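Local structure of chorismate mutase (Burkholderia thailandensis, 6CNZ) at residues A16-R27 / L118-V129; R133-L142 / T165-A173. The protein probably catalyses the rearrangement of chorismate to prephenate, the branch-point step towards phenylalanine and tyrosine, as a chorismate mutase of the all-helical type II family. All coordinates share one frame; numbering follows the deposited sequence.

Both contacts belong to one all-helical chain, and along it they come in series: contact 1 closes with 118-129 before contact 2 opens at 133. Contact 1 pairs helix 15-29 with helix 107-129; contact 2 ties the start of helix 138-153, and the loop leading into it, to the last modelled residues, a tail that follows helix 157-166. Their centres lie about 14 Å apart and they touch: V129 packs on V170, L17 on L142 and R141, and A24 on L167. Helix 15-29 thus lies against helix 107-129 and against both helix 138-153 and the tail, making one continuous packed region. Contact 1 is buried and also meets the second subunit; contact 2 is partly exposed and stays within one chain.

Contact 1 of 2, residues A16-R27 / L118-V129; sequences ALTNLVALASQR and LTQSLIAALARV. With NO3 (nitrate ion), chain I; NO3 (nitrate ion), chain G.
L20 and L23 of helix 15-29 are knobs in holes of helix 107-129, and L122 is a knob in turn, among L20, L23, A24 and R27. L20 sits among L122, A125, L126 and V129; with CG anti to its backbone N (chi1 -172°), it sends CD1 onto A125 CB at 3.8 Å while CD2 meets V129 CG2. L23 CD1 reaches the same A125 methyl, and its CD2 meets L118 CD2. From the other side L122 splits its branches, CD2 against L23 CB at 3.5 Å and CD1 against R27 CD at 3.6 Å.

Polar links run through water. One water donates to A16 O (2.7 Å) and A125 O, a second accepts from N19 ND2 and R128 NH1, and a third joins R27 NE to T119 OG1. R27, extended, goes on to grip a nitrate through NH1 and NH2, an ion probably from the crystallisation liquor. R128 also hydrogen-bonds T151 OG1, its strongest partner, and N148 O, both of the second subunit.

Outside the pair, F76 of helix 69-96 packs on L122, and Y71 and F75 on L126. With axes 8.7 Å apart and directions 153° from parallel, this is antiparallel knobs-into-holes packing inside an all-helical chorismate mutase.

Contact 2 of 2, residues R133-L142 / T165-A173; sequences RDAPDCPSRL and TALSHVCAA
A disulfide closes the last modelled residues, a tail that has already left helix 157-166, onto the first turn of helix 138-153. C138 SG and C171 SG are bonded at 2.1 Å with a chi3 of -76°, not far from the -90° of an unstrained disulfide. C138 holds SG anti to its backbone N, which carries the sulfur out from the helix start towards the tail.

The bridge has apolar company. L142, one turn further along the helix, lays CD2 near V170 CB at 3.9 Å, and the same methyl also lies close to C171 SG and L167 O. Beside the bridge, P139 CG lies against C171 CB and A173 CB, although A173 is poorly ordered.

Ahead of the helix, A172 N donates to R133 O over 2.9 Å, almost straight at the hydrogen (177°). A water takes a weak bond from R133 NE and donates to H169 O, a second, looser link between the segments. The tail has holds elsewhere too: V170 O accepts from Y71 OH, and H169 ND1 bonds D78 OD2, both on helix 69-96.

Covalent bond and backbone bond engage neighbouring tail residues, C171 and A172, from two different parts of 133-142, so tail and pre-helix loop are held at two points. Formation of the S-S link would probably depend on oxidising conditions; the A172-R133 bond and the packing of L142 on V170 are non-covalent and add to it.

Contact 1 of 2, residues A16-R27 / L118-V129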
loop_
_atom_site.group_PDB
_atom_site.type_symbol
_atom_site.label_atom_id
_atom_site.label_comp_id
_atom_site.label_asym_id
_atom_site.label_seq_id
_atom_site.Cartn_x
_atom_site.Cartn_y
_atom_site.Cartn_z
ATOM N N ALA A 16 -6.427 -12.461 -7.968
ATOM C CA ALA A 16 -4.981 -12.671 -7.941
ATOM C C ALA A 16 -4.258 -11.508 -8.602
ATOM O O ALA A 16 -3.323 -10.932 -8.028
ATOM C CB ALA A 16 -4.621 -13.988 -8.624
ATOM N N LEU A 17 -4.707 -11.128 -9.803
ATOM C CA LEU A 17 -4.135 -9.976 -10.488
ATOM C C LEU A 17 -4.339 -8.694 -9.693
ATOM O O LEU A 17 -3.422 -7.874 -9.586
ATOM C CB LEU A 17 -4.759 -9.826 -11.875
ATOM C CG LEU A 17 -4.371 -10.847 -12.930
ATOM C CD1 LEU A 17 -5.202 -10.583 -14.189
ATOM C CD2 LEU A 17 -2.899 -10.725 -13.219
ATOM N N THR A 18 -5.547 -8.490 -9.159
ATOM C CA THR A 18 -5.852 -7.272 -8.416
ATOM C C THR A 18 -4.925 -7.100 -7.222
ATOM O O THR A 18 -4.436 -5.993 -6.949
ATOM C CB THR A 18 -7.309 -7.316 -7.951
ATOM O OG1 THR A 18 -8.156 -7.655 -9.054
ATOM C CG2 THR A 18 -7.730 -5.963 -7.398
ATOM N N ASN A 19 -4.674 -8.186 -6.490
ATOM C CA ASN A 19 -3.772 -8.122 -5.344
ATOM C C ASN A 19 -2.346 -7.843 -5.786
ATOM O O ASN A 19 -1.628 -7.065 -5.140
ATOM C CB ASN A 19 -3.854 -9.420 -4.552
ATOM C CG ASN A 19 -4.950 -9.384 -3.496
ATOM O OD1 ASN A 19 -5.364 -8.311 -3.060
ATOM N ND2 ASN A 19 -5.391 -10.549 -3.055
ATOM N N LEU A 20 -1.938 -8.437 -6.911
ATOM C CA LEU A 20 -0.598 -8.203 -7.449
ATOM C C LEU A 20 -0.391 -6.730 -7.802
ATOM O O LEU A 20 0.638 -6.134 -7.460
ATOM C CB LEU A 20 -0.372 -9.088 -8.686
ATOM C CG LEU A 20 1.050 -9.094 -9.243
ATOM C CD1 LEU A 20 2.014 -9.626 -8.179
ATOM C CD2 LEU A 20 1.150 -9.920 -10.512
ATOM N N VAL A 21 -1.356 -6.132 -8.509
ATOM C CA VAL A 21 -1.288 -4.706 -8.842
ATOM C C VAL A 21 -1.156 -3.861 -7.575
ATOM O O VAL A 21 -0.297 -2.978 -7.477
ATOM C CB VAL A 21 -2.530 -4.305 -9.668
ATOM C CG1 VAL A 21 -2.578 -2.783 -9.921
ATOM C CG2 VAL A 21 -2.554 -5.062 -10.974
ATOM N N ALA A 22 -2.015 -4.114 -6.590
ATOM C CA ALA A 22 -2.001 -3.302 -5.373
ATOM C C ALA A 22 -0.651 -3.369 -4.678
ATOM O O ALA A 22 -0.119 -2.343 -4.235
ATOM C CB ALA A 22 -3.106 -3.762 -4.421
ATOM N N LEU A 23 -0.062 -4.562 -4.606
ATOM C CA LEU A 23 1.210 -4.685 -3.904
ATOM C C LEU A 23 2.343 -4.068 -4.711
ATOM O O LEU A 23 3.240 -3.425 -4.139
ATOM C CB LEU A 23 1.492 -6.152 -3.572
ATOM C CG LEU A 23 0.591 -6.737 -2.465
ATOM C CD1 LEU A 23 0.616 -8.266 -2.508
ATOM C CD2 LEU A 23 0.959 -6.198 -1.053
ATOM N N ALA A 24 2.312 -4.233 -6.045
ATOM C CA ALA A 24 3.335 -3.614 -6.880
ATOM C C ALA A 24 3.282 -2.105 -6.748
ATOM O O ALA A 24 4.319 -1.437 -6.705
ATOM C CB ALA A 24 3.165 -4.016 -8.349
ATOM N N SER A 25 2.076 -1.553 -6.684
ATOM C CA SER A 25 1.938 -0.115 -6.500
ATOM C C SER A 25 2.421 0.304 -5.116
ATOM O O SER A 25 3.071 1.345 -4.961
ATOM C CB SER A 25 0.471 0.284 -6.722
ATOM O OG SER A 25 0.229 1.615 -6.314
ATOM N N GLN A 26 2.114 -0.507 -4.105
ATOM C CA GLN A 26 2.573 -0.223 -2.754
ATOM C C GLN A 26 4.098 -0.198 -2.691
ATOM O O GLN A 26 4.689 0.704 -2.086
ATOM C CB GLN A 26 1.982 -1.264 -1.793
ATOM C CG GLN A 26 2.208 -0.998 -0.321
ATOM C CD GLN A 26 1.441 -1.965 0.604
ATOM O OE1 GLN A 26 0.446 -2.574 0.215
ATOM N NE2 GLN A 26 1.914 -2.092 1.833
ATOM N N ARG A 27 4.754 -1.154 -3.341
ATOM C CA ARG A 27 6.218 -1.151 -3.348
ATOM C C ARG A 27 6.760 0.054 -4.101
ATOM O O ARG A 27 7.709 0.710 -3.647
ATOM C CB ARG A 27 6.749 -2.443 -3.968
ATOM C CG ARG A 27 8.230 -2.674 -3.721
ATOM C CD ARG A 27 8.776 -3.757 -4.644
ATOM N NE ARG A 27 10.087 -4.203 -4.207
ATOM C CZ ARG A 27 11.221 -3.601 -4.532
ATOM N NH1 ARG A 27 11.205 -2.535 -5.326
ATOM N NH2 ARG A 27 12.370 -4.071 -4.062
ATOM N N LEU A 118 7.627 -6.434 1.451
ATOM C CA LEU A 118 6.884 -6.569 0.200
ATOM C C LEU A 118 7.479 -7.647 -0.701
ATOM O O LEU A 118 6.760 -8.232 -1.524
ATOM C CB LEU A 118 6.813 -5.223 -0.518
ATOM C CG LEU A 118 5.742 -4.329 0.123
ATOM C CD1 LEU A 118 5.927 -2.873 -0.263
ATOM C CD2 LEU A 118 4.348 -4.794 -0.217
ATOM N N THR A 119 8.775 -7.944 -0.552
ATOM C CA THR A 119 9.367 -9.043 -1.304
ATOM C C THR A 119 8.566 -10.325 -1.121
ATOM O O THR A 119 8.120 -10.935 -2.098
ATOM C CB THR A 119 10.821 -9.251 -0.887
ATOM O OG1 THR A 119 11.579 -8.081 -1.216
ATOM C CG2 THR A 119 11.404 -10.449 -1.618
ATOM N N GLN A 120 8.329 -10.722 0.130
ATOM C CA GLN A 120 7.583 -11.953 0.374
ATOM C C GLN A 120 6.130 -11.850 -0.085
ATOM O O GLN A 120 5.574 -12.829 -0.593
ATOM C CB GLN A 120 7.636 -12.335 1.855
ATOM C CG GLN A 120 6.987 -13.708 2.148
ATOM C CD GLN A 120 7.461 -14.836 1.205
ATOM O OE1 GLN A 120 8.652 -14.956 0.892
ATOM N NE2 GLN A 120 6.521 -15.663 0.755
ATOM N N SER A 121 5.480 -10.699 0.129
ATOM C CA SER A 121 4.088 -10.559 -0.312
ATOM C C SER A 121 3.989 -10.619 -1.832
ATOM O O SER A 121 3.081 -11.256 -2.380
ATOM C CB SER A 121 3.489 -9.243 0.193
ATOM O OG SER A 121 3.686 -9.090 1.581
ATOM N N LEU A 122 4.916 -9.963 -2.523
ATOM C CA LEU A 122 4.925 -9.996 -3.980
ATOM C C LEU A 122 5.196 -11.394 -4.504
ATOM O O LEU A 122 4.569 -11.827 -5.480
ATOM C CB LEU A 122 5.968 -9.021 -4.509
ATOM C CG LEU A 122 5.471 -7.577 -4.446
ATOM C CD1 LEU A 122 6.572 -6.618 -4.876
ATOM C CD2 LEU A 122 4.246 -7.421 -5.345
ATOM N N ILE A 123 6.125 -12.121 -3.877
ATOM C CA ILE A 123 6.408 -13.473 -4.353
ATOM C C ILE A 123 5.191 -14.363 -4.162
ATOM O O ILE A 123 4.835 -15.142 -5.050
ATOM C CB ILE A 123 7.655 -14.051 -3.661
ATOM C CG1 ILE A 123 8.889 -13.313 -4.161
ATOM C CG2 ILE A 123 7.792 -15.539 -3.947
ATOM C CD1 ILE A 123 10.172 -13.957 -3.739
ATOM N N ALA A 124 4.513 -14.241 -3.019
ATOM C CA ALA A 124 3.291 -15.010 -2.806
ATOM C C ALA A 124 2.177 -14.561 -3.750
ATOM O O ALA A 124 1.394 -15.390 -4.238
ATOM C CB ALA A 124 2.847 -14.889 -1.349
ATOM N N ALA A 125 2.084 -13.254 -4.020
ATOM C CA ALA A 125 1.070 -12.775 -4.952
ATOM C C ALA A 125 1.353 -13.260 -6.368
ATOM O O ALA A 125 0.428 -13.635 -7.094
ATOM C CB ALA A 125 0.993 -11.246 -4.925
ATOM N N LEU A 126 2.627 -13.256 -6.775
ATOM C CA LEU A 126 2.994 -13.747 -8.099
ATOM C C LEU A 126 2.651 -15.225 -8.254
ATOM O O LEU A 126 2.191 -15.656 -9.320
ATOM C CB LEU A 126 4.489 -13.515 -8.333
ATOM C CG LEU A 126 5.029 -13.436 -9.766
ATOM C CD1 LEU A 126 4.386 -12.281 -10.539
ATOM C CD2 LEU A 126 6.539 -13.266 -9.719
ATOM N N ALA A 127 2.881 -16.016 -7.199
ATOM C CA ALA A 127 2.540 -17.437 -7.236
ATOM C C ALA A 127 1.073 -17.651 -7.576
ATOM O O ALA A 127 0.726 -18.611 -8.270
ATOM C CB ALA A 127 2.858 -18.098 -5.894
ATOM N N ARG A 128 0.188 -16.776 -7.087
ATOM C CA ARG A 128 -1.223 -16.952 -7.413
ATOM C C ARG A 128 -1.533 -16.513 -8.829
ATOM O O ARG A 128 -2.543 -16.947 -9.393
ATOM C CB ARG A 128 -2.114 -16.190 -6.436
ATOM C CG ARG A 128 -2.167 -16.819 -5.050
ATOM C CD ARG A 128 -2.880 -15.909 -4.077
ATOM N NE ARG A 128 -2.685 -16.332 -2.695
ATOM C CZ ARG A 128 -3.192 -15.692 -1.648
ATOM N NH1 ARG A 128 -3.926 -14.606 -1.838
ATOM N NH2 ARG A 128 -2.963 -16.132 -0.416
ATOM N N VAL A 129 -0.699 -15.654 -9.410
ATOM C CA VAL A 129 -0.917 -15.212 -10.784
ATOM C C VAL A 129 -0.305 -16.177 -11.793
ATOM O O VAL A 129 -0.763 -16.234 -12.942
ATOM C CB VAL A 129 -0.383 -13.775 -10.927
ATOM C CG1 VAL A 129 -0.285 -13.346 -12.376
ATOM C CG2 VAL A 129 -1.295 -12.823 -10.153
HETATM N N NO3 I . 15.136 -2.066 -5.181
HETATM O O1 NO3 I . 14.136 -1.690 -5.869
HETATM O O2 NO3 I . 14.967 -2.580 -4.033
HETATM O O3 NO3 I . 16.312 -1.928 -5.635
HETATM N N NO3 G . 0.523 3.609 -8.986
HETATM O O1 NO3 G . 1.456 3.071 -8.312
HETATM O O2 NO3 G . 0.781 4.560 -9.788
HETATM O O3 NO3 G . -0.668 3.201 -8.848
HETATM O O HOH W 1 -2.125 -12.621 -6.242
HETATM O O HOH W 2 -4.272 -12.934 -4.318
HETATM O O HOH W 3 10.659 -5.852 -2.122
#

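Contact 2 of 2, residues R133-L142 / T165-A173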
loop_
_atom_site.group_PDB
_atom_site.type_symbol
_atom_site.label_atom_id
_atom_site.label_comp_id
_atom_site.label_asym_id
_atom_site.label_seq_id
_atom_site.Cartn_x
_atom_site.Cartn_y
_atom_site.Cartn_z
ATOM N N ARG A 133 -0.279 -17.088 -16.506
ATOM C CA ARG A 133 0.816 -16.420 -17.197
ATOM C C ARG A 133 0.665 -16.529 -18.708
ATOM O O ARG A 133 0.900 -15.561 -19.436
ATOM C CB ARG A 133 2.141 -17.021 -16.727
ATOM C CG ARG A 133 3.378 -16.468 -17.377
ATOM C CD ARG A 133 4.591 -17.234 -16.885
ATOM N NE ARG A 133 5.824 -16.747 -17.485
ATOM C CZ ARG A 133 7.012 -17.307 -17.295
ATOM N NH1 ARG A 133 7.128 -18.382 -16.523
ATOM N NH2 ARG A 133 8.082 -16.797 -17.880
ATOM N N ASP A 134 0.232 -17.692 -19.185
ATOM C CA ASP A 134 0.054 -17.973 -20.600
ATOM C C ASP A 134 -1.406 -17.975 -21.018
ATOM O O ASP A 134 -1.721 -18.420 -22.127
ATOM C CB ASP A 134 0.684 -19.323 -20.936
ATOM C CG ASP A 134 2.144 -19.377 -20.556
ATOM O OD1 ASP A 134 2.879 -18.441 -20.912
ATOM O OD2 ASP A 134 2.549 -20.323 -19.860
ATOM N N ALA A 135 -2.308 -17.521 -20.160
ATOM C CA ALA A 135 -3.712 -17.533 -20.540
ATOM C C ALA A 135 -3.950 -16.481 -21.617
ATOM O O ALA A 135 -3.405 -15.377 -21.535
ATOM C CB ALA A 135 -4.618 -17.272 -19.341
ATOM N N PRO A 136 -4.743 -16.800 -22.640
ATOM C CA PRO A 136 -4.918 -15.851 -23.754
ATOM C C PRO A 136 -5.420 -14.480 -23.329
ATOM O O PRO A 136 -4.999 -13.469 -23.907
ATOM C CB PRO A 136 -5.922 -16.568 -24.670
ATOM C CG PRO A 136 -5.827 -18.006 -24.300
ATOM C CD PRO A 136 -5.471 -18.065 -22.854
ATOM N N ASP A 137 -6.286 -14.398 -22.322
ATOM C CA ASP A 137 -6.808 -13.108 -21.893
ATOM C C ASP A 137 -6.072 -12.518 -20.689
ATOM O O ASP A 137 -6.549 -11.535 -20.111
ATOM C CB ASP A 137 -8.304 -13.215 -21.592
ATOM C CG ASP A 137 -8.625 -14.314 -20.613
ATOM O OD1 ASP A 137 -7.683 -14.920 -20.047
ATOM O OD2 ASP A 137 -9.831 -14.579 -20.422
ATOM N N CYS A 138 -4.935 -13.090 -20.290
ATOM C CA CYS A 138 -4.141 -12.475 -19.226
ATOM C C CYS A 138 -3.819 -11.016 -19.512
ATOM O O CYS A 138 -4.076 -10.172 -18.638
ATOM C CB CYS A 138 -2.846 -13.267 -18.985
ATOM S SG CYS A 138 -1.754 -12.598 -17.640
ATOM N N PRO A 139 -3.296 -10.640 -20.687
ATOM C CA PRO A 139 -2.920 -9.230 -20.880
ATOM C C PRO A 139 -4.071 -8.248 -20.704
ATOM O O PRO A 139 -3.873 -7.176 -20.114
ATOM C CB PRO A 139 -2.376 -9.218 -22.313
ATOM C CG PRO A 139 -1.857 -10.602 -22.516
ATOM C CD PRO A 139 -2.880 -11.462 -21.841
ATOM N N SER A 140 -5.265 -8.561 -21.217
ATOM C CA SER A 140 -6.371 -7.613 -21.079
ATOM C C SER A 140 -6.891 -7.559 -19.642
ATOM O O SER A 140 -7.271 -6.488 -19.158
ATOM C CB SER A 140 -7.506 -7.968 -22.030
ATOM O OG SER A 140 -8.050 -9.213 -21.667
ATOM N N ARG A 141 -6.949 -8.703 -18.960
ATOM C CA ARG A 141 -7.354 -8.699 -17.561
ATOM C C ARG A 141 -6.366 -7.909 -16.700
ATOM O O ARG A 141 -6.775 -7.086 -15.873
ATOM C CB ARG A 141 -7.520 -10.138 -17.086
ATOM C CG ARG A 141 -8.655 -10.840 -17.848
ATOM C CD ARG A 141 -8.693 -12.338 -17.581
ATOM N NE ARG A 141 -8.753 -12.642 -16.157
ATOM C CZ ARG A 141 -8.619 -13.862 -15.647
ATOM N NH1 ARG A 141 -8.419 -14.902 -16.445
ATOM N NH2 ARG A 141 -8.679 -14.041 -14.334
ATOM N N LEU A 142 -5.063 -8.102 -16.924
ATOM C CA LEU A 142 -4.055 -7.299 -16.231
ATOM C C LEU A 142 -4.233 -5.807 -16.525
ATOM O O LEU A 142 -4.266 -4.975 -15.603
ATOM C CB LEU A 142 -2.655 -7.756 -16.636
ATOM C CG LEU A 142 -1.519 -6.844 -16.151
ATOM C CD1 LEU A 142 -1.528 -6.697 -14.619
ATOM C CD2 LEU A 142 -0.170 -7.358 -16.640
ATOM N N THR A 165 5.830 -0.260 -16.232
ATOM C CA THR A 165 7.115 -0.961 -16.257
ATOM C C THR A 165 7.114 -2.140 -15.291
ATOM O O THR A 165 7.517 -3.252 -15.649
ATOM C CB THR A 165 8.252 0.008 -15.911
ATOM O OG1 THR A 165 8.284 1.070 -16.866
ATOM C CG2 THR A 165 9.608 -0.700 -15.917
ATOM N N ALA A 166 6.619 -1.920 -14.070
ATOM C CA ALA A 166 6.711 -2.939 -13.032
ATOM C C ALA A 166 5.884 -4.171 -13.357
ATOM O O ALA A 166 6.171 -5.261 -12.845
ATOM C CB ALA A 166 6.262 -2.371 -11.681
ATOM N N LEU A 167 4.830 -4.020 -14.150
ATOM C CA LEU A 167 3.942 -5.135 -14.452
ATOM C C LEU A 167 4.086 -5.606 -15.897
ATOM O O LEU A 167 3.175 -6.234 -16.438
ATOM C CB LEU A 167 2.502 -4.735 -14.142
ATOM C CG LEU A 167 2.341 -4.321 -12.662
ATOM C CD1 LEU A 167 1.027 -3.593 -12.386
ATOM C CD2 LEU A 167 2.478 -5.554 -11.767
ATOM N N SER A 168 5.227 -5.335 -16.527
ATOM C CA SER A 168 5.342 -5.525 -17.967
ATOM C C SER A 168 5.748 -6.942 -18.371
ATOM O O SER A 168 5.732 -7.249 -19.567
ATOM C CB SER A 168 6.318 -4.494 -18.561
ATOM O OG SER A 168 7.669 -4.734 -18.175
ATOM N N HIS A 169 6.069 -7.829 -17.422
ATOM C CA HIS A 169 6.312 -9.234 -17.755
ATOM C C HIS A 169 5.500 -10.175 -16.874
ATOM O O HIS A 169 5.906 -11.318 -16.633
ATOM C CB HIS A 169 7.794 -9.585 -17.671
ATOM C CG HIS A 169 8.650 -8.769 -18.580
ATOM N ND1 HIS A 169 9.152 -7.538 -18.219
ATOM C CD2 HIS A 169 9.063 -8.987 -19.852
ATOM C CE1 HIS A 169 9.854 -7.039 -19.221
ATOM N NE2 HIS A 169 9.815 -7.899 -20.225
ATOM N N VAL A 170 4.332 -9.725 -16.417
ATOM C CA VAL A 170 3.439 -10.610 -15.683
ATOM C C VAL A 170 2.809 -11.629 -16.623
ATOM O O VAL A 170 2.700 -12.821 -16.292
ATOM C CB VAL A 170 2.377 -9.781 -14.927
ATOM C CG1 VAL A 170 1.262 -10.671 -14.402
ATOM C CG2 VAL A 170 3.027 -9.030 -13.773
ATOM N N CYS A 171 2.389 -11.187 -17.804
ATOM C CA CYS A 171 1.807 -12.075 -18.802
ATOM C C CYS A 171 2.842 -12.373 -19.871
ATOM O O CYS A 171 3.638 -11.505 -20.239
ATOM C CB CYS A 171 0.569 -11.474 -19.465
ATOM S SG CYS A 171 -0.761 -10.954 -18.370
ATOM N N ALA A 172 2.821 -13.607 -20.363
ATOM C CA ALA A 172 3.760 -14.018 -21.394
ATOM C C ALA A 172 3.717 -13.078 -22.593
ATOM O O ALA A 172 4.756 -12.598 -23.054
ATOM C CB ALA A 172 3.463 -15.455 -21.815
ATOM N N ALA A 173 2.523 -12.782 -23.096
ATOM C CA ALA A 173 2.391 -11.917 -24.273
ATOM C C ALA A 173 2.868 -10.487 -23.993
ATOM O O ALA A 173 2.136 -9.661 -23.443
ATOM C CB ALA A 173 0.943 -11.911 -24.771
HETATM O O HOH W 4 6.049 -13.630 -18.594
#